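Local structure of subtilase cytotoxin subunit A (Escherichia coli, 2IY9) at residues 77-80 / 86-89; 91-96 / 274-279. The protein cleaves the host endoplasmic reticulum chaperone BiP as the subtilisin-like serine protease subunit of the AB5 subtilase cytotoxin, triggering ER stress and eventual cell death. All blocks are in the same frame, centred on the assembly; numbering follows the deposited sequence.

Interaction 1 (77-80 / 86-89)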
ATOM      1  N   PRO A  77      -5.879  19.098  -6.347  1.00 30.00           N
ATOM      2  CA  PRO A  77      -5.053  17.893  -6.262  1.00 29.66           C
ATOM      3  C   PRO A  77      -3.942  17.997  -5.206  1.00 29.41           C
ATOM      4  O   PRO A  77      -3.245  17.010  -4.939  1.00 28.42           O
ATOM      5  CB  PRO A  77      -4.436  17.817  -7.653  1.00 29.58           C
ATOM      6  CG  PRO A  77      -4.222  19.241  -8.015  1.00 29.85           C
ATOM      7  CD  PRO A  77      -5.424  19.982  -7.441  1.00 30.18           C
ATOM      8  N   PHE A  78      -3.789  19.183  -4.609  1.00 29.10           N
ATOM      9  CA  PHE A  78      -2.694  19.447  -3.680  1.00 29.42           C
ATOM     10  C   PHE A  78      -3.136  19.246  -2.231  1.00 29.18           C
ATOM     11  O   PHE A  78      -4.307  19.465  -1.919  1.00 29.06           O
ATOM     12  CB  PHE A  78      -2.175  20.878  -3.867  1.00 29.89           C
ATOM     13  CG  PHE A  78      -1.786  21.197  -5.284  1.00 30.40           C
ATOM     14  CD1 PHE A  78      -0.660  20.609  -5.860  1.00 30.45           C
ATOM     15  CD2 PHE A  78      -2.543  22.089  -6.043  1.00 31.19           C
ATOM     16  CE1 PHE A  78      -0.294  20.902  -7.178  1.00 31.17           C
ATOM     17  CE2 PHE A  78      -2.186  22.391  -7.357  1.00 32.12           C
ATOM     18  CZ  PHE A  78      -1.057  21.792  -7.925  1.00 31.41           C
ATOM     19  N   PRO A  79      -2.203  18.846  -1.341  1.00 29.10           N
ATOM     20  CA  PRO A  79      -2.611  18.676   0.051  1.00 29.65           C
ATOM     21  C   PRO A  79      -2.860  20.026   0.727  1.00 30.51           C
ATOM     22  O   PRO A  79      -2.253  21.036   0.349  1.00 29.86           O
ATOM     23  CB  PRO A  79      -1.413  17.969   0.689  1.00 29.55           C
ATOM     24  CG  PRO A  79      -0.246  18.379  -0.137  1.00 28.97           C
ATOM     25  CD  PRO A  79      -0.773  18.536  -1.540  1.00 28.95           C
ATOM     26  N   VAL A  80      -3.759  20.024   1.708  1.00 31.74           N
ATOM     27  CA  VAL A  80      -4.142  21.239   2.426  1.00 32.97           C
ATOM     28  C   VAL A  80      -3.758  21.157   3.901  1.00 34.44           C
ATOM     29  O   VAL A  80      -3.472  20.070   4.427  1.00 34.35           O
ATOM     30  CB  VAL A  80      -5.649  21.565   2.276  1.00 32.95           C
ATOM     31  CG1 VAL A  80      -5.996  21.859   0.817  1.00 32.90           C
ATOM     32  CG2 VAL A  80      -6.518  20.436   2.834  1.00 32.61           C
ATOM     33  N   LEU A  86      -2.979  15.213   7.804  1.00 31.17           N
ATOM     34  CA  LEU A  86      -3.465  15.133   6.424  1.00 31.18           C
ATOM     35  C   LEU A  86      -2.673  16.003   5.449  1.00 30.46           C
ATOM     36  O   LEU A  86      -2.620  15.702   4.257  1.00 30.77           O
ATOM     37  CB  LEU A  86      -4.975  15.402   6.324  1.00 31.52           C
ATOM     38  CG  LEU A  86      -5.858  14.207   6.711  1.00 32.60           C
ATOM     39  CD1 LEU A  86      -6.096  14.184   8.200  1.00 35.20           C
ATOM     40  CD2 LEU A  86      -7.188  14.208   5.995  1.00 34.10           C
ATOM     41  N   TYR A  87      -2.032  17.057   5.950  1.00 29.86           N
ATOM     42  CA  TYR A  87      -1.151  17.867   5.103  1.00 28.88           C
ATOM     43  C   TYR A  87       0.007  17.023   4.592  1.00 27.84           C
ATOM     44  O   TYR A  87       0.412  17.155   3.441  1.00 27.76           O
ATOM     45  CB  TYR A  87      -0.613  19.100   5.855  1.00 29.23           C
ATOM     46  CG  TYR A  87       0.265  20.007   5.004  1.00 29.75           C
ATOM     47  CD1 TYR A  87      -0.146  20.418   3.737  1.00 29.43           C
ATOM     48  CD2 TYR A  87       1.505  20.454   5.472  1.00 30.66           C
ATOM     49  CE1 TYR A  87       0.651  21.235   2.956  1.00 30.47           C
ATOM     50  CE2 TYR A  87       2.318  21.282   4.691  1.00 30.60           C
ATOM     51  CZ  TYR A  87       1.877  21.665   3.438  1.00 30.39           C
ATOM     52  OH  TYR A  87       2.651  22.483   2.645  1.00 31.93           O
ATOM     53  N   ILE A  88       0.509  16.139   5.450  1.00 26.95           N
ATOM     54  CA  ILE A  88       1.748  15.408   5.177  1.00 26.66           C
ATOM     55  C   ILE A  88       1.567  13.999   4.620  1.00 26.13           C
ATOM     56  O   ILE A  88       2.495  13.441   4.003  1.00 25.35           O
ATOM     57  CB  ILE A  88       2.677  15.372   6.436  1.00 26.60           C
ATOM     58  CG1 ILE A  88       2.078  14.511   7.555  1.00 27.14           C
ATOM     59  CG2 ILE A  88       2.944  16.793   6.914  1.00 27.45           C
ATOM     60  CD1 ILE A  88       2.939  14.441   8.855  1.00 27.72           C
ATOM     61  N   HIS A  89       0.382  13.433   4.836  1.00 25.69           N
ATOM     62  CA  HIS A  89       0.212  11.982   4.724  1.00 25.32           C
ATOM     63  C   HIS A  89       0.481  11.423   3.325  1.00 24.43           C
ATOM     64  O   HIS A  89       1.247  10.469   3.189  1.00 23.89           O
ATOM     65  CB  HIS A  89      -1.168  11.555   5.224  1.00 25.93           C
ATOM     66  CG  HIS A  89      -1.295  10.083   5.452  1.00 27.27           C
ATOM     67  ND1 HIS A  89      -0.907   9.476   6.627  1.00 30.24           N
ATOM     68  CD2 HIS A  89      -1.780   9.097   4.660  1.00 27.26           C
ATOM     69  CE1 HIS A  89      -1.145   8.178   6.547  1.00 27.71           C
ATOM     70  NE2 HIS A  89      -1.681   7.924   5.368  1.00 28.71           N
TER
HETATM   71  O   HOH W   1      -4.351  17.407   2.543  1.00 27.19           O

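Interaction 2 (91-96 / 274-279)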
ATOM      1  N   THR A  91       2.181  12.784   0.801  1.00 22.66           N
ATOM      2  CA  THR A  91       3.609  12.998   0.495  1.00 23.13           C
ATOM      3  C   THR A  91       4.487  11.955   1.200  1.00 22.75           C
ATOM      4  O   THR A  91       5.412  11.393   0.605  1.00 23.06           O
ATOM      5  CB  THR A  91       4.083  14.430   0.897  1.00 23.30           C
ATOM      6  OG1 THR A  91       3.207  15.408   0.326  1.00 23.95           O
ATOM      7  CG2 THR A  91       5.504  14.701   0.411  1.00 23.24           C
ATOM      8  N   ALA A  92       4.191  11.709   2.475  1.00 22.31           N
ATOM      9  CA  ALA A  92       4.881  10.685   3.248  1.00 21.58           C
ATOM     10  C   ALA A  92       4.839   9.320   2.538  1.00 21.57           C
ATOM     11  O   ALA A  92       5.874   8.680   2.358  1.00 21.15           O
ATOM     12  CB  ALA A  92       4.284  10.586   4.643  1.00 21.83           C
ATOM     13  N   MET A  93       3.641   8.894   2.135  1.00 21.72           N
ATOM     14  CA  MET A  93       3.453   7.574   1.511  1.00 21.65           C
ATOM     15  C   MET A  93       4.171   7.473   0.175  1.00 21.56           C
ATOM     16  O   MET A  93       4.911   6.505  -0.073  1.00 21.65           O
ATOM     17  CB  MET A  93       1.965   7.248   1.360  1.00 22.43           C
ATOM     18  CG  MET A  93       1.167   7.292   2.692  1.00 22.91           C
ATOM     19  SD  MET A  93       1.815   6.177   3.949  1.00 27.46           S
ATOM     20  CE  MET A  93       2.537   7.294   5.139  1.00 27.21           C
ATOM     21  N   ALA A  94       3.972   8.493  -0.660  1.00 21.31           N
ATOM     22  CA  ALA A  94       4.661   8.628  -1.935  1.00 20.81           C
ATOM     23  C   ALA A  94       6.166   8.535  -1.742  1.00 20.93           C
ATOM     24  O   ALA A  94       6.838   7.864  -2.518  1.00 20.44           O
ATOM     25  CB  ALA A  94       4.291   9.931  -2.624  1.00 20.97           C
ATOM     26  N   SER A  95       6.688   9.179  -0.694  1.00 20.48           N
ATOM     27  CA  SER A  95       8.130   9.149  -0.460  1.00 20.71           C
ATOM     28  C   SER A  95       8.610   7.734  -0.148  1.00 20.40           C
ATOM     29  O   SER A  95       9.650   7.316  -0.662  1.00 20.19           O
ATOM     30  CB  SER A  95       8.578  10.170   0.596  1.00 20.39           C
ATOM     31  OG  SER A  95       8.269   9.782   1.928  1.00 22.39           O
ATOM     32  N   LEU A  96       7.847   6.991   0.665  1.00 19.80           N
ATOM     33  CA  LEU A  96       8.230   5.622   1.033  1.00 20.28           C
ATOM     34  C   LEU A  96       8.261   4.672  -0.170  1.00 19.93           C
ATOM     35  O   LEU A  96       9.104   3.780  -0.239  1.00 19.97           O
ATOM     36  CB  LEU A  96       7.312   5.069   2.131  1.00 20.03           C
ATOM     37  CG  LEU A  96       7.404   5.772   3.488  1.00 19.77           C
ATOM     38  CD1 LEU A  96       6.333   5.217   4.411  1.00 19.64           C
ATOM     39  CD2 LEU A  96       8.817   5.656   4.122  1.00 19.66           C
ATOM     40  N   ALA A 274       3.576   0.768   6.514  1.00 20.73           N
ATOM     41  CA  ALA A 274       3.716  -0.639   6.121  1.00 20.96           C
ATOM     42  C   ALA A 274       3.088  -0.893   4.748  1.00 20.35           C
ATOM     43  O   ALA A 274       3.664  -1.567   3.911  1.00 20.46           O
ATOM     44  CB  ALA A 274       3.078  -1.560   7.174  1.00 20.71           C
ATOM     45  N   THR A 275       1.904  -0.338   4.533  1.00 20.41           N
ATOM     46  CA  THR A 275       1.231  -0.465   3.255  1.00 20.46           C
ATOM     47  C   THR A 275       2.078   0.131   2.123  1.00 20.36           C
ATOM     48  O   THR A 275       2.195  -0.467   1.056  1.00 19.78           O
ATOM     49  CB  THR A 275      -0.136   0.204   3.309  1.00 20.51           C
ATOM     50  OG1 THR A 275      -0.909  -0.418   4.342  1.00 20.96           O
ATOM     51  CG2 THR A 275      -0.859   0.095   1.965  1.00 19.83           C
ATOM     52  N   ALA A 276       2.656   1.308   2.358  1.00 20.61           N
ATOM     53  CA  ALA A 276       3.464   1.980   1.330  1.00 21.48           C
ATOM     54  C   ALA A 276       4.628   1.093   0.891  1.00 21.56           C
ATOM     55  O   ALA A 276       4.948   0.980  -0.299  1.00 21.06           O
ATOM     56  CB  ALA A 276       3.960   3.328   1.836  1.00 21.39           C
ATOM     57  N   ILE A 277       5.256   0.465   1.873  1.00 21.17           N
ATOM     58  CA  ILE A 277       6.410  -0.378   1.629  1.00 21.32           C
ATOM     59  C   ILE A 277       6.035  -1.589   0.762  1.00 20.94           C
ATOM     60  O   ILE A 277       6.768  -1.937  -0.182  1.00 21.10           O
ATOM     61  CB  ILE A 277       7.074  -0.763   2.971  1.00 20.89           C
ATOM     62  CG1 ILE A 277       7.780   0.471   3.555  1.00 21.65           C
ATOM     63  CG2 ILE A 277       8.068  -1.926   2.790  1.00 22.26           C
ATOM     64  CD1 ILE A 277       8.202   0.351   5.025  1.00 22.19           C
ATOM     65  N   VAL A 278       4.892  -2.211   1.059  1.00 20.30           N
ATOM     66  CA  VAL A 278       4.432  -3.358   0.265  1.00 20.87           C
ATOM     67  C   VAL A 278       4.164  -2.935  -1.181  1.00 21.09           C
ATOM     68  O   VAL A 278       4.533  -3.645  -2.119  1.00 21.26           O
ATOM     69  CB  VAL A 278       3.196  -4.060   0.880  1.00 20.65           C
ATOM     70  CG1 VAL A 278       2.611  -5.078  -0.118  1.00 21.31           C
ATOM     71  CG2 VAL A 278       3.589  -4.775   2.179  1.00 19.17           C
ATOM     72  N   SER A 279       3.534  -1.774  -1.347  1.00 20.95           N
ATOM     73  CA  SER A 279       3.298  -1.202  -2.671  1.00 21.63           C
ATOM     74  C   SER A 279       4.585  -0.980  -3.445  1.00 21.79           C
ATOM     75  O   SER A 279       4.616  -1.208  -4.649  1.00 21.47           O
ATOM     76  CB  SER A 279       2.526   0.120  -2.576  1.00 21.50           C
ATOM     77  OG  SER A 279       1.180  -0.121  -2.209  1.00 21.54           O
TER

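Interaction 1 (77-80 / 86-89)
Tyr87 meets the loop 77-80 with its backbone, its CB and one side of its ring. Its CB lies 3.3 Å from Val80 O, and the same carbonyl oxygen makes a CA-H...O contact with Tyr87 CA, bent to 123° at the hydrogen. One atom further out, CG is 3.8 Å from Val80 O, while CD1 comes closer to that oxygen again and also touches Pro79 CB at 4.1 Å. CE1 then passes Pro79 O, which sits at the ring edge, in its plane. With CG anti to the backbone N (chi1 -178°), CD1 and CE1 are set along the loop; outside the two segments the side chain touches Pro261. Pro79 CB also reaches the helix backbone, resting 3.4 Å from Tyr87 O.

No direct hydrogen bond joins the segments. Water 1 bridges them, accepting from Val80 N at 2.8 Å and donating to Leu86 O at 3.0 Å, an oxygen that Ser53 OG also reaches. This is a surface contact in which an irregular loop leans on the early turns of helix 84-98, the subtilase helix that carries His89, inferred to belong to the charge relay system.

Interaction 2 (91-96 / 274-279)
Ala276 is the centre of this helix-helix contact: its single methyl points at helix 84-98 and touches both Met93 and Leu96. The tight part is small. Ala276 CB lies 3.8 Å from Leu96 CB and equally far from the backbone oxygen Met93 O, so the methyl sits against the main chain of the facing helix as well as its side chains. Leu96 CD1 closes in at 4.0 Å from the same Ala276 CB. Met93 SD is 4.1 Å from Ala276 CB; the bend at chi2 (-58°) helps set the sulfur beside the methyl, and chi3 only turns CE. The small side chain lets the backbones come close, with Met93 CA and Ala276 CA 5.6 Å apart.

Away from this point the contact loosens quickly, although both segments stay buried and neither side opens to solvent. Ile277 CG1 comes no nearer than 4.8 Å to Leu96 CB, and Ile277 also packs on Ile256, the strand residue that Leu96 touches too. On the far flank of 91-96, Ser95 OG turns back to donate to Ala92 O at 2.7 Å, an oxygen that also takes the helical bond from Leu96 N.

The side chain of Met93 comes within about 4 Å of those of Asp52 and Ser272, two residues inferred to belong to the charge relay system. Around the pair, strand 256-259 lies against both helices, while Thr275 and Val278 pack helix 271-288 onto strands 176-180 and 215-221 of the parallel sheet.

In the fold
Both interactions use helix 84-98, whose early turns belong to interaction 1 and whose later turns belong to interaction 2. Their centres are 15 Å apart, and they come in series along the chain: the loop contact closes locally, across five residues, before interaction 2 reaches 178 residues ahead to helix 271-288. The centre of interaction 1 lies about 17 Å from the centre of the chain, at the surface; that of interaction 2 is buried, about 6 Å from it. The shared helix thus runs from the rim of the subtilase domain into its interior, bringing the segment with His89 together with helix 271-288, which carries Ser272, beside the seven-stranded parallel sheet whose strand 47-52 ends in Asp52.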